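Local coordinates for insecticidal crystal protein Cry7Cal (Bacillus thuringiensis, PDB 5ZI1) that is an insecticidal three-domain delta-endotoxin active against locusts, probably acting through receptor binding and membrane pore formation as in related Cry toxins, at residues S19-R22 with T23-F27; D228-P231 with L232-I235. All blocks are in the same frame, centred on the assembly; numbering follows the deposited sequence.

Contact 1 of 2, residues S19-R22 with T23-F27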
# COMPACT_ATOMS: atom_id res chain seq x y z
N SER A 19 5.75 8.15 -6.90
CA SER A 19 7.20 8.32 -6.97
C SER A 19 7.80 8.58 -5.60
O SER A 19 8.84 8.00 -5.25
CB SER A 19 7.54 9.45 -7.94
OG SER A 19 6.81 9.30 -9.15
N ILE A 20 7.17 9.45 -4.79
CA ILE A 20 7.68 9.74 -3.45
C ILE A 20 7.81 8.45 -2.66
O ILE A 20 8.87 8.16 -2.11
CB ILE A 20 6.77 10.73 -2.71
CG1 ILE A 20 6.78 12.09 -3.41
CG2 ILE A 20 7.20 10.83 -1.22
CD1 ILE A 20 5.50 12.87 -3.20
N ILE A 21 6.72 7.68 -2.59
CA ILE A 21 6.74 6.41 -1.85
C ILE A 21 7.89 5.55 -2.34
O ILE A 21 8.72 5.08 -1.55
CB ILE A 21 5.40 5.68 -2.02
CG1 ILE A 21 4.25 6.54 -1.51
CG2 ILE A 21 5.44 4.30 -1.36
CD1 ILE A 21 4.10 6.58 -0.06
N ARG A 22 7.96 5.36 -3.65
CA ARG A 22 8.98 4.51 -4.25
C ARG A 22 10.37 4.99 -3.88
O ARG A 22 11.24 4.19 -3.52
CB ARG A 22 8.79 4.50 -5.77
CG ARG A 22 9.81 3.70 -6.54
CD ARG A 22 9.89 4.23 -7.95
NE ARG A 22 10.71 5.43 -7.99
CZ ARG A 22 10.41 6.52 -8.68
NH1 ARG A 22 9.29 6.57 -9.40
NH2 ARG A 22 11.23 7.56 -8.65
N THR A 23 10.60 6.30 -3.98
CA THR A 23 11.89 6.85 -3.59
C THR A 23 12.27 6.48 -2.16
O THR A 23 13.39 6.04 -1.90
CB THR A 23 11.87 8.36 -3.78
OG1 THR A 23 11.34 8.64 -5.08
CG2 THR A 23 13.26 8.94 -3.64
N PHE A 24 11.34 6.66 -1.22
CA PHE A 24 11.68 6.35 0.17
C PHE A 24 11.81 4.85 0.40
O PHE A 24 12.65 4.41 1.18
CB PHE A 24 10.65 6.96 1.11
CG PHE A 24 10.86 8.41 1.35
CD1 PHE A 24 11.87 8.84 2.21
CD2 PHE A 24 10.07 9.36 0.72
CE1 PHE A 24 12.09 10.18 2.43
CE2 PHE A 24 10.28 10.71 0.93
CZ PHE A 24 11.29 11.12 1.80
N MET A 25 10.99 4.04 -0.28
CA MET A 25 11.16 2.60 -0.19
C MET A 25 12.50 2.17 -0.78
O MET A 25 13.16 1.25 -0.25
CB MET A 25 10.02 1.87 -0.91
CG MET A 25 8.64 2.16 -0.38
SD MET A 25 7.41 0.96 -0.97
CE MET A 25 8.06 -0.58 -0.36
N GLY A 26 12.93 2.80 -1.87
CA GLY A 26 14.17 2.41 -2.49
C GLY A 26 15.37 2.71 -1.62
O GLY A 26 16.37 2.00 -1.66
N PHE A 27 15.28 3.77 -0.82
CA PHE A 27 16.36 4.18 0.06
C PHE A 27 16.14 3.71 1.51
O PHE A 27 16.81 4.20 2.42
CB PHE A 27 16.51 5.71 -0.02
CG PHE A 27 17.78 6.25 0.60
CD1 PHE A 27 18.95 6.35 -0.14
CD2 PHE A 27 17.80 6.70 1.92
CE1 PHE A 27 20.11 6.87 0.43
CE2 PHE A 27 18.95 7.21 2.50
CZ PHE A 27 20.11 7.29 1.75
O HOH W 1 13.18 9.50 -7.00

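Contact 2 of 2, residues D228-P231 with L232-I235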
# COMPACT_ATOMS: atom_id res chain seq x y z
N ASP A 228 0.52 4.33 2.48
CA ASP A 228 1.75 3.72 1.99
C ASP A 228 2.99 4.36 2.61
O ASP A 228 4.07 3.78 2.55
CB ASP A 228 1.81 3.80 0.46
CG ASP A 228 0.82 2.85 -0.23
OD1 ASP A 228 0.29 1.94 0.45
OD2 ASP A 228 0.58 3.00 -1.45
N LEU A 229 2.86 5.56 3.19
CA LEU A 229 3.96 6.16 3.93
C LEU A 229 4.19 5.47 5.27
O LEU A 229 5.34 5.40 5.72
CB LEU A 229 3.68 7.64 4.21
CG LEU A 229 3.80 8.67 3.09
CD1 LEU A 229 3.43 10.04 3.68
CD2 LEU A 229 5.20 8.68 2.48
N LEU A 230 3.14 4.95 5.91
CA LEU A 230 3.20 4.56 7.33
C LEU A 230 4.09 3.35 7.61
O LEU A 230 4.72 3.30 8.68
CB LEU A 230 1.79 4.29 7.88
CG LEU A 230 0.84 5.49 7.77
CD1 LEU A 230 -0.53 5.18 8.34
CD2 LEU A 230 1.43 6.73 8.43
N PRO A 231 4.21 2.37 6.71
CA PRO A 231 5.18 1.28 6.97
C PRO A 231 6.62 1.76 7.03
O PRO A 231 7.45 1.10 7.66
CB PRO A 231 4.96 0.31 5.81
CG PRO A 231 3.60 0.64 5.28
CD PRO A 231 3.39 2.09 5.51
N LEU A 232 6.95 2.87 6.39
CA LEU A 232 8.32 3.35 6.42
C LEU A 232 8.69 3.98 7.75
O LEU A 232 9.86 3.95 8.13
CB LEU A 232 8.54 4.36 5.30
CG LEU A 232 8.44 3.73 3.92
CD1 LEU A 232 8.24 4.78 2.84
CD2 LEU A 232 9.68 2.92 3.66
N PHE A 233 7.71 4.56 8.45
CA PHE A 233 7.99 5.32 9.67
C PHE A 233 8.87 4.57 10.67
O PHE A 233 9.91 5.11 11.07
CB PHE A 233 6.67 5.78 10.31
CG PHE A 233 5.97 6.90 9.55
CD1 PHE A 233 6.46 7.35 8.33
CD2 PHE A 233 4.84 7.51 10.07
CE1 PHE A 233 5.83 8.36 7.64
CE2 PHE A 233 4.21 8.53 9.40
CZ PHE A 233 4.69 8.95 8.18
N PRO A 234 8.55 3.33 11.08
CA PRO A 234 9.48 2.62 11.97
C PRO A 234 10.83 2.29 11.33
O PRO A 234 11.81 2.13 12.06
CB PRO A 234 8.72 1.33 12.32
CG PRO A 234 7.32 1.53 11.82
CD PRO A 234 7.44 2.46 10.67
N ILE A 235 10.92 2.18 10.00
CA ILE A 235 12.21 1.89 9.39
C ILE A 235 13.17 3.07 9.50
O ILE A 235 14.39 2.89 9.41
CB ILE A 235 11.99 1.42 7.94
CG1 ILE A 235 11.32 0.05 7.97
CG2 ILE A 235 13.30 1.32 7.16
CD1 ILE A 235 10.64 -0.29 6.73

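Contact 1 of 2, residues S19-R22 with T23-F27
Thr23 reaches back one helical turn to Ser19, and its hydroxyl and amide both donate to the same carbonyl oxygen. The OG1 of Thr23 lies 2.6 Å from Ser19 O and approaches from above the carbonyl plane, 43° out of it, whereas Thr23 N comes almost end-on to the C=O. A chi1 of -48° sets OG1 beside Thr23's own backbone N and so brings the hydroxyl to this acceptor. Over one face of the Arg22 guanidinium, near its centre, sits the same Ser19 O. A water donates to Thr23 OG1 at 2.8 Å and accepts a weaker bond from Arg22 NH2, so the two polar ends share one bridge; Arg22 also has a long, weak ion pair with Glu426.

The i to i+4 bonds continue through Phe24 N to Ile20 O at 3.0 Å and Gly26 N to Arg22 O at 2.7 Å, forming the last turns of helix 13-26 at the start of the N-terminal helical domain. Ile20 and Phe24 run side by side, pointing the same way: Ile20 CG2 lies in the plane of the Phe24 ring, at its edge, 3.8 Å from CE2. Ile21 and Met25 instead meet at a slant, with Ile21 CG2 3.9 Å from Met25 SD. Phe24 extends onward to Val43 of helix 33-47 and Leu150 of helix 141-165, while Met25 touches Thr247.

Contact 2 of 2, residues D228-P231 with L232-I235
Two bent i to i+3 backbone bonds, from Leu232 N to Leu229 O and from Phe233 N to Leu230 O, link the halves of this turn of helical phi/psi. Leu232 N lies 3.1 Å from Leu229 O, and Phe233 N lies 3.3 Å from Leu230 O; each donor stands above its acceptor's carbonyl plane, the second by 67°.

The Phe233 ring folds back over this turn. With chi1 at -72°, CG turns to the N side of the residue, which lays the ring across Leu230 CA. That atom lies over the centre of one face, 4.3 Å from the ring centroid and 10° off the normal, a CH-pi contact. Leu230 CD2 reaches Phe233 CE2 at 3.5 Å, the two side chains meeting at an angle, while Leu229 CB approaches CE1 at 4.1 Å. Farther along, Pro234 CD rests 3.3 Å from Pro231 O, and Ile235 CD1 comes to 3.6 Å from the same oxygen.

Outside the turn, Phe233 meets Leu152 of helix 141-165 and Tyr186 of helix 169-202, and Asp228 forms a salt bridge with Arg251. Pro231 and Pro234 lack an amide hydrogen, so neither can donate to a carbonyl one turn back; the weak helical bonding here is consistent with that loss, and ring and aliphatic packing supply much of the contact between the two halves.

Both contacts belong to the N-terminal helical domain, at its two ends in sequence: contact 1 closes helix 13-26, and contact 2 comes some two hundred residues later, where the chain leaves helix 208-227 for the short helix 232-235. Their centres are nevertheless only 11 Å apart, and they touch directly. Ile21 CD1 packs 3.5 Å from Leu229 CD2, and Phe24 CB lies 3.7 Å from Leu232 CD1. Helix 141-165 borders both, through residues such as Gln146 and Asn149. The start of the domain is thus packed against its exit, close to the segment around Thr247 through which the chain continues toward the beta-rich domains.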